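Long-range contact in superoxide dismutase [FE] (Sulfolobus solfataricus, PDB 1WB7), which converts superoxide radicals into hydrogen peroxide and oxygen at an iron centre, one iron per subunit of a homotetramer: residues W135-Y140 with I163-I168. The protein carries 1 engineered substitution. Numbering follows the deposited sequence.
Sequences WAVLYY and IPIILI
Leu138 and the pair Ile166-Leu167 form the centre of this antiparallel contact. Leu138 O accepts two backbone bonds, from Ile166 N at 2.8 Å, nearly in line with the carbonyl, and from Leu167 N at 3.2 Å, in the carbonyl plane on a lone pair. Leu138 N returns a bond to Leu167 O, and Tyr140 N reaches Pro164 O at 3.1 Å. Two residues thus face one, which defines a classic beta bulge and shifts the pairing from Leu138-Leu167 to Tyr139-Ile165. Beside it the CB atoms of Leu138 and Leu167 stand only 3.4 Å apart, a tight fit.

On the opposite face of the sheet from Leu138 and Leu167, the Tyr139 ring lies beside Ile163 and Ile165, its CG anti to its own carbonyl carbon (chi1 -79°). Ile163 CD1 lies over one face, while Ile163 CG1 makes an off-centre CH-pi contact 4.0 Å from the centroid of the Tyr139 ring; Ile165 CG1 approaches Tyr139 CE1 obliquely at 3.6 Å. Tyr139 OH bonds to Ile160 N, fixing the far end of the ring. An alanine here would probably leave Ile163 and Ile165 without their shared aromatic surface and Ile160 N without its hydroxyl partner.

On this same face, Ile168 extends CG1 anti to its backbone N (chi1 179°), bringing it 3.5 Å from Trp135 CE3. Trp135 NE1 bonds to His155, and its ring meets the iron ligand His84 edge-to-face. The arrangement pairs the central strand 134-140 with strand 165-170, outermost within this chain, in the three-stranded antiparallel sheet of the iron/manganese superoxide dismutase C-terminal domain; strand 165-170 ends at the iron ligand Asp170.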
loop_
_atom_site.group_PDB
_atom_site.type_symbol
_atom_site.label_atom_id
_atom_site.label_comp_id
_atom_site.label_asym_id
_atom_site.label_seq_id
_atom_site.Cartn_x
_atom_site.Cartn_y
_atom_site.Cartn_z
ATOM N N TRP A 135 -6.905 6.786 -8.848
ATOM C CA TRP A 135 -8.060 7.639 -9.091
ATOM C C TRP A 135 -8.025 8.915 -8.264
ATOM O O TRP A 135 -7.293 9.023 -7.277
ATOM C CB TRP A 135 -9.361 6.914 -8.714
ATOM C CG TRP A 135 -9.549 5.571 -9.317
ATOM C CD1 TRP A 135 -8.871 4.429 -9.008
ATOM C CD2 TRP A 135 -10.466 5.226 -10.363
ATOM N NE1 TRP A 135 -9.306 3.392 -9.800
ATOM C CE2 TRP A 135 -10.284 3.855 -10.643
ATOM C CE3 TRP A 135 -11.422 5.946 -11.092
ATOM C CZ2 TRP A 135 -11.023 3.182 -11.626
ATOM C CZ3 TRP A 135 -12.160 5.278 -12.072
ATOM C CH2 TRP A 135 -11.953 3.909 -12.328
ATOM N N ALA A 136 -8.845 9.873 -8.677
ATOM C CA ALA A 136 -9.001 11.129 -7.960
ATOM C C ALA A 136 -10.512 11.221 -7.786
ATOM O O ALA A 136 -11.263 11.076 -8.754
ATOM C CB ALA A 136 -8.484 12.292 -8.786
ATOM N N VAL A 137 -10.969 11.424 -6.557
ATOM C CA VAL A 137 -12.401 11.515 -6.321
ATOM C C VAL A 137 -12.774 12.658 -5.397
ATOM O O VAL A 137 -11.949 13.179 -4.648
ATOM C CB VAL A 137 -12.970 10.219 -5.673
ATOM C CG1 VAL A 137 -12.702 9.009 -6.555
ATOM C CG2 VAL A 137 -12.367 10.019 -4.293
ATOM N N LEU A 138 -14.041 13.041 -5.469
ATOM C CA LEU A 138 -14.579 14.064 -4.597
ATOM C C LEU A 138 -15.652 13.324 -3.821
ATOM O O LEU A 138 -16.622 12.815 -4.399
ATOM C CB LEU A 138 -15.214 15.211 -5.383
ATOM C CG LEU A 138 -15.779 16.279 -4.440
ATOM C CD1 LEU A 138 -14.631 16.883 -3.636
ATOM C CD2 LEU A 138 -16.508 17.360 -5.231
ATOM N N TYR A 139 -15.453 13.227 -2.515
ATOM C CA TYR A 139 -16.405 12.557 -1.648
ATOM C C TYR A 139 -17.347 13.574 -1.048
ATOM O O TYR A 139 -17.050 14.768 -0.991
ATOM C CB TYR A 139 -15.714 11.914 -0.444
ATOM C CG TYR A 139 -15.015 10.603 -0.659
ATOM C CD1 TYR A 139 -15.729 9.454 -0.983
ATOM C CD2 TYR A 139 -13.643 10.492 -0.451
ATOM C CE1 TYR A 139 -15.094 8.225 -1.088
ATOM C CE2 TYR A 139 -12.997 9.265 -0.553
ATOM C CZ TYR A 139 -13.729 8.137 -0.870
ATOM O OH TYR A 139 -13.097 6.919 -0.941
ATOM N N TYR A 140 -18.493 13.082 -0.601
ATOM C CA TYR A 140 -19.399 13.916 0.135
ATOM C C TYR A 140 -19.389 13.167 1.458
ATOM O O TYR A 140 -19.942 12.073 1.560
ATOM C CB TYR A 140 -20.827 13.935 -0.411
ATOM C CG TYR A 140 -21.718 14.696 0.547
ATOM C CD1 TYR A 140 -21.437 16.025 0.874
ATOM C CD2 TYR A 140 -22.771 14.068 1.209
ATOM C CE1 TYR A 140 -22.175 16.709 1.844
ATOM C CE2 TYR A 140 -23.522 14.746 2.181
ATOM C CZ TYR A 140 -23.212 16.061 2.492
ATOM O OH TYR A 140 -23.909 16.720 3.483
ATOM N N ILE A 163 -18.541 6.532 2.846
ATOM C CA ILE A 163 -19.113 7.707 2.196
ATOM C C ILE A 163 -19.163 7.636 0.671
ATOM O O ILE A 163 -18.342 6.974 0.034
ATOM C CB ILE A 163 -18.407 9.013 2.644
ATOM C CG1 ILE A 163 -16.917 8.957 2.330
ATOM C CG2 ILE A 163 -18.622 9.221 4.137
ATOM C CD1 ILE A 163 -16.179 10.182 2.801
ATOM N N PRO A 164 -20.144 8.328 0.067
ATOM C CA PRO A 164 -20.361 8.375 -1.381
ATOM C C PRO A 164 -19.396 9.215 -2.211
ATOM O O PRO A 164 -18.935 10.278 -1.790
ATOM C CB PRO A 164 -21.796 8.883 -1.488
ATOM C CG PRO A 164 -21.881 9.839 -0.345
ATOM C CD PRO A 164 -21.220 9.053 0.775
ATOM N N ILE A 165 -19.113 8.711 -3.406
ATOM C CA ILE A 165 -18.242 9.370 -4.368
ATOM C C ILE A 165 -19.153 10.205 -5.259
ATOM O O ILE A 165 -20.131 9.696 -5.823
ATOM C CB ILE A 165 -17.484 8.319 -5.219
ATOM C CG1 ILE A 165 -16.439 7.619 -4.341
ATOM C CG2 ILE A 165 -16.856 8.971 -6.450
ATOM C CD1 ILE A 165 -15.887 6.341 -4.932
ATOM N N ILE A 166 -18.841 11.492 -5.377
ATOM C CA ILE A 166 -19.649 12.400 -6.184
ATOM C C ILE A 166 -18.983 12.662 -7.518
ATOM O O ILE A 166 -19.640 12.725 -8.558
ATOM C CB ILE A 166 -19.845 13.735 -5.450
ATOM C CG1 ILE A 166 -20.493 13.470 -4.093
ATOM C CG2 ILE A 166 -20.693 14.681 -6.290
ATOM C CD1 ILE A 166 -21.830 12.756 -4.191
ATOM N N LEU A 167 -17.667 12.807 -7.472
ATOM C CA LEU A 167 -16.858 13.060 -8.654
ATOM C C LEU A 167 -15.788 11.973 -8.692
ATOM O O LEU A 167 -15.182 11.666 -7.672
ATOM C CB LEU A 167 -16.174 14.424 -8.531
ATOM C CG LEU A 167 -16.333 15.508 -9.592
ATOM C CD1 LEU A 167 -15.188 16.506 -9.420
ATOM C CD2 LEU A 167 -16.312 14.916 -10.991
ATOM N N ILE A 168 -15.554 11.383 -9.856
ATOM C CA ILE A 168 -14.530 10.359 -9.948
ATOM C C ILE A 168 -13.765 10.440 -11.258
ATOM O O ILE A 168 -14.354 10.497 -12.340
ATOM C CB ILE A 168 -15.124 8.935 -9.762
ATOM C CG1 ILE A 168 -14.003 7.896 -9.885
ATOM C CG2 ILE A 168 -16.233 8.678 -10.773
ATOM C CD1 ILE A 168 -14.357 6.534 -9.299
#